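Local coordinates for protein putative sugar isomerase (Parabacteroides distasonis, PDB 3LMZ) that is probably a sugar isomerase or epimerase of the xylose isomerase-like TIM-barrel family, its natural substrate not established, at residues His132-Asp137 with His166-Asn170; Asp187-Lys191 with Met227-Glu233; Val109-Leu115 with Thr140-Asp146. All blocks are in the same frame, centred on the assembly; numbering follows the deposited sequence.

Contact 1 (His132-Asp137 with His166-Asn170); sequences HLHGPD and HDLRN. With CIT (citric acid), chain B.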
loop_
_atom_site.group_PDB
_atom_site.type_symbol
_atom_site.label_atom_id
_atom_site.label_comp_id
_atom_site.label_asym_id
_atom_site.label_seq_id
_atom_site.Cartn_x
_atom_site.Cartn_y
_atom_site.Cartn_z
ATOM N N HIS A 132 11.894 -21.347 11.331
ATOM C CA HIS A 132 11.555 -20.703 10.036
ATOM C C HIS A 132 11.668 -21.692 8.880
ATOM O O HIS A 132 12.767 -22.010 8.456
ATOM C CB HIS A 132 12.414 -19.448 9.759
ATOM C CG HIS A 132 11.907 -18.659 8.598
ATOM N ND1 HIS A 132 12.697 -17.864 7.802
ATOM C CD2 HIS A 132 10.655 -18.564 8.080
ATOM C CE1 HIS A 132 11.961 -17.318 6.847
ATOM N NE2 HIS A 132 10.713 -17.724 6.981
ATOM N N LEU A 133 10.515 -22.052 8.325
ATOM C CA LEU A 133 10.471 -22.946 7.155
ATOM C C LEU A 133 10.892 -22.160 5.929
ATOM O O LEU A 133 10.705 -20.966 5.855
ATOM C CB LEU A 133 9.105 -23.600 7.030
ATOM C CG LEU A 133 7.933 -22.690 6.647
ATOM C CD1 LEU A 133 7.768 -22.580 5.100
ATOM C CD2 LEU A 133 6.558 -23.075 7.288
ATOM N N HIS A 134 11.462 -22.877 4.946
ATOM C CA HIS A 134 12.306 -22.264 3.919
ATOM C C HIS A 134 11.989 -22.556 2.474
ATOM O O HIS A 134 12.642 -21.961 1.610
ATOM C CB HIS A 134 13.761 -22.614 4.179
ATOM C CG HIS A 134 14.362 -21.808 5.276
ATOM N ND1 HIS A 134 15.207 -22.349 6.211
ATOM C CD2 HIS A 134 14.262 -20.483 5.564
ATOM C CE1 HIS A 134 15.575 -21.395 7.058
ATOM N NE2 HIS A 134 15.036 -20.249 6.675
ATOM N N GLY A 135 10.986 -23.375 2.214
ATOM C CA GLY A 135 10.546 -23.653 0.852
ATOM C C GLY A 135 11.405 -24.641 0.106
ATOM O O GLY A 135 12.316 -25.276 0.654
ATOM N N PRO A 136 11.078 -24.818 -1.165
ATOM C CA PRO A 136 11.587 -25.934 -1.923
ATOM C C PRO A 136 13.052 -25.853 -2.295
ATOM O O PRO A 136 13.571 -26.896 -2.692
ATOM C CB PRO A 136 10.738 -25.926 -3.190
ATOM C CG PRO A 136 10.347 -24.490 -3.367
ATOM C CD PRO A 136 10.144 -23.998 -1.936
ATOM N N ASP A 137 13.712 -24.717 -2.157
ATOM C CA ASP A 137 15.171 -24.608 -2.482
ATOM C C ASP A 137 16.099 -25.164 -1.364
ATOM O O ASP A 137 17.310 -25.363 -1.598
ATOM C CB ASP A 137 15.570 -23.149 -2.731
ATOM C CG ASP A 137 14.892 -22.536 -3.956
ATOM O OD1 ASP A 137 15.061 -23.059 -5.070
ATOM O OD2 ASP A 137 14.204 -21.521 -3.784
ATOM N N HIS A 166 6.986 -19.218 1.318
ATOM C CA HIS A 166 7.755 -20.447 1.141
ATOM C C HIS A 166 6.889 -21.711 1.193
ATOM O O HIS A 166 7.138 -22.664 0.438
ATOM C CB HIS A 166 8.884 -20.539 2.155
ATOM C CG HIS A 166 9.962 -19.554 1.900
ATOM N ND1 HIS A 166 10.374 -19.232 0.614
ATOM C CD2 HIS A 166 10.736 -18.831 2.747
ATOM C CE1 HIS A 166 11.358 -18.351 0.692
ATOM N NE2 HIS A 166 11.586 -18.081 1.967
ATOM N N ASP A 167 5.871 -21.712 2.029
ATOM C CA ASP A 167 4.957 -22.843 2.090
ATOM C C ASP A 167 4.260 -23.034 0.728
ATOM O O ASP A 167 4.200 -24.138 0.216
ATOM C CB ASP A 167 3.945 -22.630 3.226
ATOM C CG ASP A 167 3.404 -23.941 3.846
ATOM O OD1 ASP A 167 4.177 -24.886 4.112
ATOM O OD2 ASP A 167 2.182 -23.917 4.107
ATOM N N LEU A 168 3.734 -21.940 0.161
ATOM C CA LEU A 168 3.019 -22.035 -1.089
ATOM C C LEU A 168 3.984 -22.469 -2.194
ATOM O O LEU A 168 3.631 -23.261 -3.068
ATOM C CB LEU A 168 2.272 -20.772 -1.459
ATOM C CG LEU A 168 1.243 -20.857 -2.622
ATOM C CD1 LEU A 168 -0.081 -21.474 -2.195
ATOM C CD2 LEU A 168 0.958 -19.476 -3.243
ATOM N N ARG A 169 5.223 -21.966 -2.170
ATOM C CA ARG A 169 6.227 -22.352 -3.181
ATOM C C ARG A 169 6.596 -23.824 -3.083
ATOM O O ARG A 169 7.016 -24.407 -4.113
ATOM C CB ARG A 169 7.473 -21.511 -3.081
ATOM C CG ARG A 169 7.232 -20.081 -3.555
ATOM C CD ARG A 169 8.489 -19.211 -3.358
ATOM N NE ARG A 169 9.612 -19.751 -4.101
ATOM C CZ ARG A 169 10.685 -20.348 -3.560
ATOM N NH1 ARG A 169 10.829 -20.456 -2.264
ATOM N NH2 ARG A 169 11.647 -20.830 -4.366
ATOM N N ASN A 170 6.449 -24.428 -1.906
ATOM C CA ASN A 170 6.622 -25.855 -1.780
ATOM C C ASN A 170 5.388 -26.652 -2.250
ATOM O O ASN A 170 5.404 -27.911 -2.128
ATOM C CB ASN A 170 6.994 -26.289 -0.354
ATOM C CG ASN A 170 7.878 -27.515 -0.352
ATOM O OD1 ASN A 170 8.901 -27.553 -1.046
ATOM N ND2 ASN A 170 7.478 -28.532 0.408
HETATM C C1 CIT B . 14.019 -16.377 4.118
HETATM O O1 CIT B . 13.210 -16.040 3.209
HETATM O O2 CIT B . 13.995 -17.578 4.522
HETATM C C2 CIT B . 15.032 -15.384 4.674
HETATM C C3 CIT B . 15.305 -15.559 6.161
HETATM O O7 CIT B . 14.159 -15.369 7.019
HETATM C C4 CIT B . 16.330 -14.453 6.436
HETATM C C5 CIT B . 16.719 -14.336 7.869
HETATM O O3 CIT B . 16.204 -13.467 8.574
HETATM O O4 CIT B . 17.548 -15.146 8.355
HETATM C C6 CIT B . 15.934 -16.918 6.540
HETATM O O5 CIT B . 16.956 -17.310 5.892
HETATM O O6 CIT B . 15.367 -17.626 7.460
HETATM O O HOH W 1 13.095 -21.962 -1.071
#
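The salt bridge between D137 and R169 ties the loop to the helix end: NH2 of R169 donates to OD2 of D137 over 2.7 Å. OD2 lies near the guanidinium plane, while NH2 meets it from above the carboxylate plane. A bridging water donates to OD2 of D137 and O of H134 and accepts from N of D137 and NH1 of R169.

The P136 ring crosses R169 at about a right angle and lies over one guanidinium face, CD 3.6 Å from NH1 of R169. With CG between its backbone N and carbonyl carbon (chi1 69°), L133 sends CD1 to 3.8 Å from CB of H166, whose ring carries O of H134 over one face.

Three histidines bind the citrate, probably from the crystallisation liquor. H132 ND1 and H134 NE2 both donate to its O6, at 2.7 and 2.8 Å, while NE2 of H166 gives a nearly straight bond (166°) to O1. The bound anion is consistent with a substrate pocket.

The loop leaves strand 128-132 and lies against helix 164-169. D163 of strand 158-163 accepts from NE2 of H132 and N of H166, and L133 packs on that strand.

Contact 2 (Asp187-Lys191 with Met227-Glu233); sequences DMHIK and MCSLEYE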
loop_
_atom_site.group_PDB
_atom_site.type_symbol
_atom_site.label_atom_id
_atom_site.label_comp_id
_atom_site.label_asym_id
_atom_site.label_seq_id
_atom_site.Cartn_x
_atom_site.Cartn_y
_atom_site.Cartn_z
ATOM N N ASP A 187 4.813 -17.733 15.130
ATOM C CA ASP A 187 5.175 -16.514 14.385
ATOM C C ASP A 187 4.792 -16.752 12.941
ATOM O O ASP A 187 4.527 -17.891 12.515
ATOM C CB ASP A 187 6.672 -16.228 14.511
ATOM C CG ASP A 187 7.094 -14.862 13.995
ATOM O OD1 ASP A 187 6.567 -13.879 14.522
ATOM O OD2 ASP A 187 8.045 -14.836 13.231
HETATM N N MSE A 188 4.746 -15.676 12.152
HETATM C CA MSE A 188 4.378 -15.822 10.763
HETATM C C MSE A 188 5.135 -14.752 9.980
HETATM O O MSE A 188 5.185 -13.602 10.410
HETATM C CB MSE A 188 2.892 -15.568 10.566
HETATM C CG MSE A 188 2.352 -15.990 9.220
HETATM SE SE MSE A 188 0.437 -15.590 9.044
HETATM C CE MSE A 188 -0.049 -16.749 10.645
ATOM N N HIS A 189 5.669 -15.163 8.823
ATOM C CA HIS A 189 6.146 -14.213 7.805
ATOM C C HIS A 189 5.078 -14.156 6.725
ATOM O O HIS A 189 4.789 -15.172 6.038
ATOM C CB HIS A 189 7.516 -14.647 7.252
ATOM C CG HIS A 189 8.634 -14.473 8.232
ATOM N ND1 HIS A 189 9.958 -14.697 7.915
ATOM C CD2 HIS A 189 8.623 -14.002 9.503
ATOM C CE1 HIS A 189 10.708 -14.409 8.974
ATOM N NE2 HIS A 189 9.928 -13.981 9.949
ATOM N N ILE A 190 4.591 -12.936 6.493
ATOM C CA ILE A 190 3.690 -12.622 5.381
ATOM C C ILE A 190 4.528 -12.096 4.244
ATOM O O ILE A 190 5.536 -11.408 4.467
ATOM C CB ILE A 190 2.529 -11.673 5.775
ATOM C CG1 ILE A 190 3.037 -10.382 6.415
ATOM C CG2 ILE A 190 1.564 -12.402 6.755
ATOM C CD1 ILE A 190 1.981 -9.328 6.501
ATOM N N LYS A 191 4.152 -12.491 3.030
ATOM C CA LYS A 191 4.821 -12.124 1.779
ATOM C C LYS A 191 3.939 -12.733 0.695
ATOM O O LYS A 191 3.025 -13.546 0.995
ATOM C CB LYS A 191 6.255 -12.710 1.696
ATOM C CG LYS A 191 6.298 -14.235 1.899
ATOM C CD LYS A 191 7.716 -14.807 1.871
ATOM C CE LYS A 191 8.540 -14.342 3.045
ATOM N NZ LYS A 191 9.848 -15.158 3.124
HETATM N N MSE A 227 2.381 -12.522 15.707
HETATM C CA MSE A 227 2.684 -11.462 14.774
HETATM C C MSE A 227 2.681 -12.039 13.363
HETATM O O MSE A 227 3.039 -13.167 13.100
HETATM C CB MSE A 227 4.056 -10.822 14.993
HETATM C CG MSE A 227 4.062 -9.729 16.050
HETATM SE SE MSE A 227 3.424 -10.436 17.760
HETATM C CE MSE A 227 3.697 -8.861 18.805
ATOM N N CYS A 228 2.252 -11.168 12.446
ATOM C CA CYS A 228 2.288 -11.390 10.998
ATOM C C CYS A 228 3.297 -10.326 10.592
ATOM O O CYS A 228 2.990 -9.135 10.628
ATOM C CB CYS A 228 0.921 -11.095 10.360
ATOM S SG CYS A 228 -0.465 -12.094 10.841
ATOM N N SER A 229 4.503 -10.785 10.262
ATOM C CA SER A 229 5.675 -9.950 10.031
ATOM C C SER A 229 6.052 -9.970 8.560
ATOM O O SER A 229 6.277 -11.032 7.964
ATOM C CB SER A 229 6.810 -10.438 10.904
ATOM O OG SER A 229 6.494 -10.010 12.227
ATOM N N LEU A 230 6.013 -8.796 7.931
ATOM C CA LEU A 230 6.335 -8.723 6.528
ATOM C C LEU A 230 7.789 -8.963 6.259
ATOM O O LEU A 230 8.662 -8.315 6.815
ATOM C CB LEU A 230 5.912 -7.350 5.920
ATOM C CG LEU A 230 6.332 -7.096 4.471
ATOM C CD1 LEU A 230 5.657 -8.040 3.511
ATOM C CD2 LEU A 230 6.122 -5.600 4.065
ATOM N N GLU A 231 8.055 -9.954 5.424
ATOM C CA GLU A 231 9.419 -10.256 4.972
ATOM C C GLU A 231 9.466 -10.053 3.472
ATOM O O GLU A 231 9.103 -10.912 2.663
ATOM C CB GLU A 231 9.847 -11.668 5.363
ATOM C CG GLU A 231 11.310 -11.911 5.103
ATOM C CD GLU A 231 11.808 -13.200 5.728
ATOM O OE1 GLU A 231 11.253 -14.285 5.379
ATOM O OE2 GLU A 231 12.751 -13.118 6.534
ATOM N N TYR A 232 9.854 -8.847 3.098
ATOM C CA TYR A 232 9.807 -8.386 1.704
ATOM C C TYR A 232 11.129 -8.610 0.992
ATOM O O TYR A 232 12.146 -8.019 1.377
ATOM C CB TYR A 232 9.425 -6.894 1.604
ATOM C CG TYR A 232 9.078 -6.491 0.219
ATOM C CD1 TYR A 232 7.919 -6.949 -0.340
ATOM C CD2 TYR A 232 9.864 -5.651 -0.507
ATOM C CE1 TYR A 232 7.577 -6.628 -1.703
ATOM C CE2 TYR A 232 9.519 -5.267 -1.834
ATOM C CZ TYR A 232 8.406 -5.805 -2.425
ATOM O OH TYR A 232 8.067 -5.440 -3.722
ATOM N N GLU A 233 11.149 -9.528 0.004
ATOM C CA GLU A 233 12.384 -10.028 -0.620
ATOM C C GLU A 233 12.422 -9.756 -2.112
ATOM O O GLU A 233 12.810 -10.564 -2.930
ATOM C CB GLU A 233 12.541 -11.538 -0.372
ATOM C CG GLU A 233 12.476 -11.883 1.123
ATOM C CD GLU A 233 12.407 -13.384 1.470
ATOM O OE1 GLU A 233 11.695 -14.253 0.800
ATOM O OE2 GLU A 233 13.045 -13.655 2.515
HETATM O O HOH W 2 4.705 -14.035 16.658
#
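H189 and K191 converge on one carboxylate oxygen, OE1 of E231. NZ of K191 reaches it on the anti side at 2.8 Å in a salt bridge; ND1 of H189 makes a weak, bent hydrogen bond (139°), with ring and carboxylate planes 78° apart. K191 and E231 run side by side in the same direction. The K191 chain starts between its backbone N and carbonyl carbon (chi1 55°) and bends again at chi3, which brings NZ also to OE1 of E233, met at 3.1 Å from above the carboxylate plane. The ammonium is thus held among three carboxylates, those of E231, E233 and, from strand 158-163, D163.

On the other face of the sheet the bumps are apolar. I190 is a forked one, filling the step between C228 and L230: its CG2 branch points to CB of C228, while CG1 packs alongside the backbone between O of S229 and CA of L230. The M188 selenomethionine runs extended as far as SE, which comes beside SG of C228. C228 has two conformers, so its two contacts are tentative and hold for the one modelled here. CD1 of L230 in turn comes to 3.5 Å from O of I190.

Parallel strand bonds set this register: S229 N to M188 O, I190 N to S229 O, and E231 N to I190 O, the last nearly straight. At the start of strand 227-230, a water joins OD1 of D187 to N of M227, while Y78 bonds both D187 and S229.

These neighbouring parallel strands of the TIM barrel are backed by helix 212-221, which meets M188 and C228, and by helix 240-256, which meets I190 and L230. Strand 158-163 flanks 185-193 on its other edge, its C161 touching D187 and H189.

Contact 3 (Val109-Leu115 with Thr140-Asp146); sequences VPNYELL and TYPDATD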
loop_
_atom_site.group_PDB
_atom_site.type_symbol
_atom_site.label_atom_id
_atom_site.label_comp_id
_atom_site.label_asym_id
_atom_site.label_seq_id
_atom_site.Cartn_x
_atom_site.Cartn_y
_atom_site.Cartn_z
ATOM N N VAL A 109 16.647 -21.495 13.183
ATOM C CA VAL A 109 16.829 -22.562 12.237
ATOM C C VAL A 109 17.866 -23.518 12.816
ATOM O O VAL A 109 19.048 -23.389 12.530
ATOM C CB VAL A 109 17.222 -22.029 10.848
ATOM C CG1 VAL A 109 17.237 -23.162 9.791
ATOM C CG2 VAL A 109 16.249 -20.902 10.437
ATOM N N PRO A 110 17.432 -24.469 13.653
ATOM C CA PRO A 110 18.392 -25.445 14.268
ATOM C C PRO A 110 18.570 -26.660 13.375
ATOM O O PRO A 110 17.565 -27.179 12.831
ATOM C CB PRO A 110 17.693 -25.828 15.544
ATOM C CG PRO A 110 16.234 -25.725 15.222
ATOM C CD PRO A 110 16.059 -24.714 14.107
ATOM N N ASN A 111 19.784 -27.188 13.312
ATOM C CA ASN A 111 19.995 -28.461 12.625
ATOM C C ASN A 111 19.025 -29.495 13.257
ATOM O O ASN A 111 18.742 -29.477 14.475
ATOM C CB ASN A 111 21.439 -28.971 12.846
ATOM C CG ASN A 111 22.493 -28.145 12.124
ATOM O OD1 ASN A 111 22.217 -27.072 11.619
ATOM N ND2 ASN A 111 23.722 -28.661 12.078
ATOM N N TYR A 112 18.502 -30.403 12.449
ATOM C CA TYR A 112 17.526 -31.400 12.970
ATOM C C TYR A 112 18.031 -32.116 14.213
ATOM O O TYR A 112 17.282 -32.351 15.131
ATOM C CB TYR A 112 17.242 -32.505 11.916
ATOM C CG TYR A 112 16.344 -32.111 10.761
ATOM C CD1 TYR A 112 15.109 -31.548 10.947
ATOM C CD2 TYR A 112 16.697 -32.437 9.451
ATOM C CE1 TYR A 112 14.318 -31.183 9.891
ATOM C CE2 TYR A 112 15.870 -32.108 8.367
ATOM C CZ TYR A 112 14.678 -31.471 8.600
ATOM O OH TYR A 112 13.795 -31.101 7.585
ATOM N N GLU A 113 19.295 -32.492 14.204
ATOM C CA GLU A 113 19.838 -33.282 15.320
ATOM C C GLU A 113 19.901 -32.517 16.615
ATOM O O GLU A 113 20.156 -33.096 17.676
ATOM C CB GLU A 113 21.219 -33.879 14.966
ATOM C CG GLU A 113 22.386 -32.939 14.855
ATOM C CD GLU A 113 22.524 -32.210 13.503
ATOM O OE1 GLU A 113 21.672 -32.388 12.572
ATOM O OE2 GLU A 113 23.545 -31.446 13.378
ATOM N N LEU A 114 19.755 -31.206 16.534
ATOM C CA LEU A 114 19.753 -30.325 17.689
ATOM C C LEU A 114 18.397 -30.034 18.290
ATOM O O LEU A 114 18.315 -29.335 19.318
ATOM C CB LEU A 114 20.477 -29.008 17.389
ATOM C CG LEU A 114 21.949 -29.124 17.008
ATOM C CD1 LEU A 114 22.503 -27.789 16.513
ATOM C CD2 LEU A 114 22.769 -29.700 18.185
ATOM N N LEU A 115 17.322 -30.573 17.709
ATOM C CA LEU A 115 15.995 -30.378 18.264
ATOM C C LEU A 115 15.838 -30.839 19.724
ATOM O O LEU A 115 15.224 -30.148 20.547
ATOM C CB LEU A 115 14.951 -31.008 17.361
ATOM C CG LEU A 115 14.694 -30.186 16.070
ATOM C CD1 LEU A 115 13.888 -31.021 15.096
ATOM C CD2 LEU A 115 14.055 -28.860 16.309
ATOM N N THR A 140 16.273 -28.636 4.622
ATOM C CA THR A 140 15.795 -28.729 5.975
ATOM C C THR A 140 14.651 -27.743 6.175
ATOM O O THR A 140 14.742 -26.595 5.784
ATOM C CB THR A 140 16.904 -28.391 6.946
ATOM O OG1 THR A 140 18.046 -29.231 6.651
ATOM C CG2 THR A 140 16.440 -28.631 8.382
ATOM N N TYR A 141 13.570 -28.245 6.752
ATOM C CA TYR A 141 12.346 -27.483 6.988
ATOM C C TYR A 141 11.790 -26.828 5.746
ATOM O O TYR A 141 11.558 -25.621 5.732
ATOM C CB TYR A 141 12.526 -26.419 8.082
ATOM C CG TYR A 141 13.189 -26.923 9.335
ATOM C CD1 TYR A 141 12.598 -27.896 10.103
ATOM C CD2 TYR A 141 14.421 -26.398 9.750
ATOM C CE1 TYR A 141 13.241 -28.404 11.253
ATOM C CE2 TYR A 141 15.069 -26.860 10.893
ATOM C CZ TYR A 141 14.471 -27.854 11.641
ATOM O OH TYR A 141 15.151 -28.331 12.773
ATOM N N PRO A 142 11.552 -27.630 4.691
ATOM C CA PRO A 142 11.013 -26.999 3.498
ATOM C C PRO A 142 9.631 -26.421 3.654
ATOM O O PRO A 142 9.300 -25.420 2.974
ATOM C CB PRO A 142 10.974 -28.137 2.455
ATOM C CG PRO A 142 11.015 -29.381 3.230
ATOM C CD PRO A 142 11.720 -29.079 4.548
ATOM N N ASP A 143 8.810 -27.029 4.528
ATOM C CA ASP A 143 7.418 -26.612 4.651
ATOM C C ASP A 143 6.828 -26.820 6.069
ATOM O O ASP A 143 7.478 -27.369 6.974
ATOM C CB ASP A 143 6.547 -27.258 3.555
ATOM C CG ASP A 143 6.376 -28.788 3.727
ATOM O OD1 ASP A 143 6.762 -29.361 4.772
ATOM O OD2 ASP A 143 5.865 -29.420 2.744
ATOM N N ALA A 144 5.574 -26.445 6.255
ATOM C CA ALA A 144 4.966 -26.458 7.570
ATOM C C ALA A 144 4.830 -27.912 8.051
ATOM O O ALA A 144 5.094 -28.195 9.221
ATOM C CB ALA A 144 3.612 -25.795 7.502
ATOM N N THR A 145 4.495 -28.845 7.149
ATOM C CA THR A 145 4.346 -30.252 7.534
ATOM C C THR A 145 5.631 -30.813 8.062
ATOM O O THR A 145 5.640 -31.559 9.045
ATOM C CB THR A 145 3.881 -31.094 6.350
ATOM O OG1 THR A 145 2.620 -30.584 5.909
ATOM C CG2 THR A 145 3.815 -32.614 6.738
ATOM N N ASP A 146 6.749 -30.432 7.443
ATOM C CA ASP A 146 8.041 -30.936 7.917
ATOM C C ASP A 146 8.369 -30.419 9.316
ATOM O O ASP A 146 8.884 -31.172 10.135
ATOM C CB ASP A 146 9.167 -30.537 6.986
ATOM C CG ASP A 146 10.470 -31.203 7.363
ATOM O OD1 ASP A 146 10.560 -32.446 7.175
ATOM O OD2 ASP A 146 11.388 -30.529 7.875
#
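Strand 109-110 runs out into a 3-10 turn at Y112-L114, and facing it is the loop that leads into helix 144-146, with Y141 in a left-handed backbone conformation. The backbones stay well apart, the CA atoms of Y112 and T140 being 7.7 Å from each other, and the two tyrosines bridge the interval from opposite directions. D143 caps the helix, its OD1 accepting from N of D146.

Y112 presents its ring edge to the face of Y141 in a T-shaped stack, centroids 4.8 Å apart and planes at 68°. One face of the Y112 ring receives CG2 of T140 in a CH-pi contact, 3.6 Å from the centroid. The Y141 ring slides past, its OH donating to O of P110 at 2.7 Å, with L115 closing round that same hydroxyl.

The Y112 hydroxyl is gripped twice: it donates to OD2 of D146 at an unusually short 2.5 Å, a length best treated as doubtful, and accepts from N of Y141 at 3.0 Å, almost straight (175°). With CG of D146 set anti to its own N (chi1 -172°), the carboxylate reaches from the first turn of the helix to that hydroxyl. In place of Y112, a phenylalanine would probably leave N of Y141 and OD2 of D146 without the hydroxyl they share. Donor and acceptor at once, this one group joins the 3-10 turn to the start of helix 144-151.

How the contacts relate
All three contacts belong to one TIM barrel. Along the chain contacts 1 and 3 interleave: 109-115, 132-137, 140-146, then 166-170, with contact 2 following both. The centres of contacts 1 and 3 lie about 12 Å apart, and the two join directly through N170 with D143 and the backbones of H134 and Y141. Contact 1 also meets contact 2, about 13 Å between centres, where the H132 and H189 rings pack and H166 approaches K191. Contacts 2 and 3, their centres about 19 Å apart, do not touch but reach the same sheet. The citrate-binding residues of contacts 1 and 2 therefore share one pocket, probably the active site, with contact 3 farther from the centre of the chain, adjoining contact 1.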